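Long-range contacts in fiber protein 2 (Fowl adenovirus 1, PDB 2VTW), which probably forms the short spikes that protrude from the capsid vertices, its C-terminal head, present here, attaching the virion to host-cell receptors: residues T1-A6 with N39-L44; S99-E104 with A198-V203. One frame throughout, in Å; residues are numbered along the deposited sequence.

Contact 1. Residues T1-A6 with N39-L44; sequences TSSVAA and NTMGML
A chi1 of -176° sets CG1 of Val4 on the side opposite the amide nitrogen, beside its carbonyl carbon, and the two methyls go separate ways: CG1 rests 3.8 Å from Asn39 O, and the CG2 methyl meets the CG2 methyl of Thr40, with 4.2 Å between Val4 CG2 and Thr40 CG2. In Asn39 the small twist of the amide (chi2 -30°) brings OD1 round to accept from Gly42 N, 2.8 Å away, in the plane of the amide carbonyl. This Asx motif ties the residue before the type I' turn Thr40-Met43 to Gly42 within it, while Asn39 ND2 is held by Ser102 O and Arg200 O.

The backbones pair antiparallel. Ala5 and Asn39 form a hydrogen-bonded pair, in which Ala5 N reaches Asn39 O at 3.0 Å and Asn39 N reaches Ala5 O at 2.8 Å. Val4 and Thr40 form the adjoining non-hydrogen-bonded pair, where the CA-H of Val4 also points at Asn39 O (3.2 Å from CA to O). Beyond it Met41 N donates to Ser3 O at 2.8 Å, almost in line with the carbonyl (168° at the oxygen), and CG of Met41 lies alongside CB of Ser3 at 3.7 Å. The pairing therefore continues one bond into the turn, although neither Ser3 nor Met41 belongs to a strand.

The segments join the beginning of strand 4-23 to the end of strand 28-40, the open end of that long beta hairpin. Val4 and Thr40 share one face, where Val4 meets Val4 of the second subunit and Thr40 of the third, as expected beside the threefold axis of the trimer. Ala5 and Asn39 lie on the other face, against Phe103 and Pro202, and beyond the turn strand 43-53 pairs with strand 185-197.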
loop_
_atom_site.group_PDB
_atom_site.type_symbol
_atom_site.label_atom_id
_atom_site.label_comp_id
_atom_site.label_asym_id
_atom_site.label_seq_id
_atom_site.Cartn_x
_atom_site.Cartn_y
_atom_site.Cartn_z
ATOM N N THR A 1 -4.321 7.677 -27.647
ATOM C CA THR A 1 -4.478 6.617 -26.659
ATOM C C THR A 1 -4.271 7.148 -25.244
ATOM O O THR A 1 -3.254 7.782 -24.914
ATOM C CB THR A 1 -3.495 5.466 -26.940
ATOM O OG1 THR A 1 -3.754 4.919 -28.239
ATOM C CG2 THR A 1 -3.764 4.295 -26.008
ATOM N N SER A 2 -5.140 6.705 -24.670
ATOM C CA SER A 2 -5.184 6.940 -23.220
ATOM C C SER A 2 -3.925 6.451 -22.504
ATOM O O SER A 2 -3.426 5.347 -22.755
ATOM C CB SER A 2 -6.411 6.269 -22.563
ATOM O OG SER A 2 -6.652 6.840 -21.276
ATOM N N SER A 3 -3.432 7.281 -21.591
ATOM C CA SER A 3 -2.373 6.857 -20.685
ATOM C C SER A 3 -2.949 6.143 -19.466
ATOM O O SER A 3 -2.197 5.716 -18.591
ATOM C CB SER A 3 -1.538 8.053 -20.286
ATOM O OG SER A 3 -2.357 9.133 -19.877
ATOM N N VAL A 4 -4.275 5.992 -19.411
ATOM C CA VAL A 4 -4.943 5.243 -18.336
ATOM C C VAL A 4 -5.927 4.214 -18.918
ATOM O O VAL A 4 -6.686 4.542 -19.831
ATOM C CB VAL A 4 -5.702 6.204 -17.384
ATOM C CG1 VAL A 4 -6.304 5.405 -16.226
ATOM C CG2 VAL A 4 -4.775 7.308 -16.868
ATOM N N ALA A 5 -5.889 2.978 -18.422
ATOM C CA ALA A 5 -6.784 1.899 -18.840
ATOM C C ALA A 5 -7.190 1.053 -17.625
ATOM O O ALA A 5 -6.464 1.014 -16.644
ATOM C CB ALA A 5 -6.128 1.011 -19.891
ATOM N N ALA A 6 -8.350 0.392 -17.722
ATOM C CA ALA A 6 -8.953 -0.442 -16.669
ATOM C C ALA A 6 -9.359 -1.809 -17.200
ATOM O O ALA A 6 -9.847 -1.906 -18.329
ATOM C CB ALA A 6 -10.199 0.266 -16.105
ATOM N N ASN A 39 -4.063 0.598 -15.303
ATOM C CA ASN A 39 -2.698 0.889 -15.755
ATOM C C ASN A 39 -2.688 2.384 -15.919
ATOM O O ASN A 39 -3.465 2.916 -16.710
ATOM C CB ASN A 39 -2.349 0.203 -17.082
ATOM C CG ASN A 39 -0.886 0.464 -17.558
ATOM O OD1 ASN A 39 -0.298 1.493 -17.291
ATOM N ND2 ASN A 39 -0.348 -0.460 -18.311
ATOM N N THR A 40 -1.851 3.055 -15.115
ATOM C CA THR A 40 -1.636 4.484 -15.218
ATOM C C THR A 40 -0.205 4.665 -15.669
ATOM O O THR A 40 0.731 4.530 -14.876
ATOM C CB THR A 40 -1.827 5.218 -13.831
ATOM O OG1 THR A 40 -3.110 4.924 -13.300
ATOM C CG2 THR A 40 -1.729 6.719 -13.965
ATOM N N MET A 41 -0.046 4.936 -16.957
ATOM C CA MET A 41 1.220 5.313 -17.568
ATOM C C MET A 41 2.360 4.369 -17.203
ATOM O O MET A 41 3.501 4.796 -16.952
ATOM C CB MET A 41 1.537 6.779 -17.241
ATOM C CG MET A 41 1.712 7.657 -18.493
ATOM S SD MET A 41 2.831 9.031 -18.279
ATOM C CE MET A 41 1.883 10.277 -19.152
ATOM N N GLY A 42 2.045 3.071 -17.206
ATOM C CA GLY A 42 3.043 2.031 -16.958
ATOM C C GLY A 42 3.171 1.516 -15.534
ATOM O O GLY A 42 4.062 0.729 -15.268
ATOM N N MET A 43 2.270 1.940 -14.641
ATOM C CA MET A 43 2.178 1.426 -13.267
ATOM C C MET A 43 0.855 0.709 -13.094
ATOM O O MET A 43 -0.207 1.288 -13.322
ATOM C CB MET A 43 2.262 2.577 -12.236
ATOM C CG MET A 43 2.496 2.105 -10.766
ATOM S SD MET A 43 4.184 1.454 -10.527
ATOM C CE MET A 43 5.140 2.950 -10.732
ATOM N N LEU A 44 0.929 -0.544 -12.666
ATOM C CA LEU A 44 -0.214 -1.413 -12.525
ATOM C C LEU A 44 -0.708 -1.472 -11.080
ATOM O O LEU A 44 0.029 -1.880 -10.186
ATOM C CB LEU A 44 0.180 -2.831 -12.969
ATOM C CG LEU A 44 -0.940 -3.866 -13.108
ATOM C CD1 LEU A 44 -1.956 -3.462 -14.266
ATOM C CD2 LEU A 44 -0.321 -5.230 -13.330
#

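Contact 2. Residues S99-E104 with A198-V203; sequences SMTSFE and AARAPV
The Arg200 guanidinium takes two acceptors at its edge, Thr101 O and Glu104 OE1, both in its plane, while CB of its neighbour Ala199 lies over one face, offset toward the rim. CB of Ser102 lies over one face of the Phe103 ring, likewise toward its rim. A single arginine nitrogen serves both acceptors: Arg200 NH1 is 3.0 Å from Thr101 O and 2.9 Å from Glu104 OE1. The second bond is a salt bridge and nearly straight at the hydrogen (175°), yet OE1 is approached from above the carboxylate, whose plane is turned 43° from the guanidinium. The bend in the arginine chain at chi3 (65°) turns NH1 toward these two oxygens.

The 3-10 turn, residues 100-102, sits in the loop between strands 92-94 and 115-116 of the fibre head, and the segment 198-203, which follows strand 185-197 without regular structure, passes along it near the C-terminus. Ser102 OG works both ways here, donating to Ser99 O, which also takes Ser102 N, and accepting from Val203 N at 3.0 Å. At one end of the contact Ser99 N donates to Val203 O (2.8 Å); at the other, Ala199 N donates to Glu104 O (3.0 Å). Water 1 bridges the segments, 2.7 Å from Glu104 O, with Thr101 O as another acceptor in reach, and accepts from Arg200 N. CG2 of Val203 packs against Thr101 OG1 at 3.3 Å.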
loop_
_atom_site.group_PDB
_atom_site.type_symbol
_atom_site.label_atom_id
_atom_site.label_comp_id
_atom_site.label_asym_id
_atom_site.label_seq_id
_atom_site.Cartn_x
_atom_site.Cartn_y
_atom_site.Cartn_z
ATOM N N SER A 99 -5.749 -3.231 -25.418
ATOM C CA SER A 99 -5.150 -4.550 -25.373
ATOM C C SER A 99 -4.980 -5.050 -23.937
ATOM O O SER A 99 -4.622 -4.272 -23.040
ATOM C CB SER A 99 -3.771 -4.533 -26.055
ATOM O OG SER A 99 -3.079 -5.769 -25.858
ATOM N N MET A 100 -5.212 -6.353 -23.740
ATOM C CA MET A 100 -4.959 -7.014 -22.466
ATOM C C MET A 100 -3.486 -6.936 -22.076
ATOM O O MET A 100 -3.152 -7.094 -20.897
ATOM C CB MET A 100 -5.386 -8.479 -22.516
ATOM C CG MET A 100 -6.883 -8.695 -22.317
ATOM S SD MET A 100 -7.494 -8.212 -20.677
ATOM C CE MET A 100 -6.745 -9.451 -19.655
ATOM N N THR A 101 -2.613 -6.701 -23.063
ATOM C CA THR A 101 -1.187 -6.514 -22.809
ATOM C C THR A 101 -0.931 -5.257 -21.974
ATOM O O THR A 101 0.164 -5.070 -21.434
ATOM C CB THR A 101 -0.337 -6.461 -24.117
ATOM O OG1 THR A 101 -0.704 -5.327 -24.881
ATOM C CG2 THR A 101 -0.514 -7.709 -24.959
ATOM N N SER A 102 -1.936 -4.404 -21.847
ATOM C CA SER A 102 -1.827 -3.246 -20.985
ATOM C C SER A 102 -1.834 -3.632 -19.483
ATOM O O SER A 102 -1.530 -2.784 -18.624
ATOM C CB SER A 102 -2.947 -2.265 -21.290
ATOM O OG SER A 102 -2.991 -1.933 -22.667
ATOM N N PHE A 103 -2.140 -4.892 -19.169
ATOM C CA PHE A 103 -2.204 -5.348 -17.784
ATOM C C PHE A 103 -1.173 -6.404 -17.426
ATOM O O PHE A 103 -1.202 -6.972 -16.329
ATOM C CB PHE A 103 -3.647 -5.763 -17.460
ATOM C CG PHE A 103 -4.593 -4.701 -17.785
ATOM C CD1 PHE A 103 -4.772 -3.618 -16.918
ATOM C CD2 PHE A 103 -5.211 -4.666 -19.029
ATOM C CE1 PHE A 103 -5.600 -2.578 -17.264
ATOM C CE2 PHE A 103 -6.037 -3.609 -19.377
ATOM C CZ PHE A 103 -6.228 -2.559 -18.494
ATOM N N GLU A 104 -0.229 -6.621 -18.342
ATOM C CA GLU A 104 0.895 -7.481 -18.091
ATOM C C GLU A 104 1.856 -6.745 -17.166
ATOM O O GLU A 104 2.258 -5.624 -17.460
ATOM C CB GLU A 104 1.624 -7.806 -19.384
ATOM C CG GLU A 104 2.745 -8.822 -19.229
ATOM C CD GLU A 104 3.612 -8.965 -20.496
ATOM O OE1 GLU A 104 3.198 -8.466 -21.579
ATOM O OE2 GLU A 104 4.685 -9.610 -20.381
ATOM N N ALA A 198 4.082 -2.030 -14.684
ATOM C CA ALA A 198 3.551 -2.694 -15.862
ATOM C C ALA A 198 4.647 -2.794 -16.916
ATOM O O ALA A 198 5.501 -1.928 -16.983
ATOM C CB ALA A 198 2.380 -1.873 -16.411
ATOM N N ALA A 199 4.585 -3.832 -17.754
ATOM C CA ALA A 199 5.476 -3.991 -18.935
ATOM C C ALA A 199 5.433 -2.787 -19.863
ATOM O O ALA A 199 6.434 -2.425 -20.449
ATOM C CB ALA A 199 5.120 -5.256 -19.710
ATOM N N ARG A 200 4.293 -2.130 -19.980
ATOM C CA ARG A 200 4.187 -0.984 -20.891
ATOM C C ARG A 200 3.051 -0.068 -20.482
ATOM O O ARG A 200 2.170 -0.491 -19.752
ATOM C CB ARG A 200 3.933 -1.496 -22.329
ATOM C CG ARG A 200 2.699 -2.375 -22.444
ATOM C CD ARG A 200 2.611 -3.085 -23.752
ATOM N NE ARG A 200 3.699 -4.041 -23.932
ATOM C CZ ARG A 200 3.777 -5.243 -23.377
ATOM N NH1 ARG A 200 2.826 -5.737 -22.596
ATOM N NH2 ARG A 200 4.813 -5.996 -23.646
ATOM N N ALA A 201 3.055 1.173 -20.972
ATOM C CA ALA A 201 1.897 2.050 -20.873
ATOM C C ALA A 201 0.743 1.424 -21.691
ATOM O O ALA A 201 0.966 0.486 -22.460
ATOM C CB ALA A 201 2.233 3.482 -21.355
ATOM N N PRO A 202 -0.500 1.864 -21.466
ATOM C CA PRO A 202 -1.609 1.213 -22.194
ATOM C C PRO A 202 -1.509 1.309 -23.744
ATOM O O PRO A 202 -1.172 2.363 -24.257
ATOM C CB PRO A 202 -2.841 1.970 -21.693
ATOM C CG PRO A 202 -2.401 2.486 -20.312
ATOM C CD PRO A 202 -0.986 2.888 -20.535
ATOM N N VAL A 203 -1.775 0.192 -24.431
ATOM C CA VAL A 203 -1.799 0.123 -25.913
ATOM C C VAL A 203 -3.119 -0.452 -26.418
ATOM O O VAL A 203 -3.644 -1.424 -25.846
ATOM C CB VAL A 203 -0.680 -0.775 -26.486
ATOM C CG1 VAL A 203 0.616 -0.033 -26.511
ATOM C CG2 VAL A 203 -0.565 -2.082 -25.691
HETATM O O HOH W 1 1.655 -3.760 -19.305
#

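How the contacts relate
Contacts 1 and 2 lie on the same side of the chain's centre, their own centres about 8 Å apart, and they meet directly. Asn39 ties them most closely: its ND2 stands 2.6 Å from Ser102 O, a probable hydrogen bond, and one amide thus joins the beta turn of contact 1 to both segments of contact 2. Gly42 O, 2.8 Å from Ala198 N, makes a second probable link. Phe103 packs against contact 1, its CZ 3.5 Å from Ala6 C. Contact 1 also packs against the other two subunits, whereas contact 2 touches neither. Together they bring both chain termini to one end of the head.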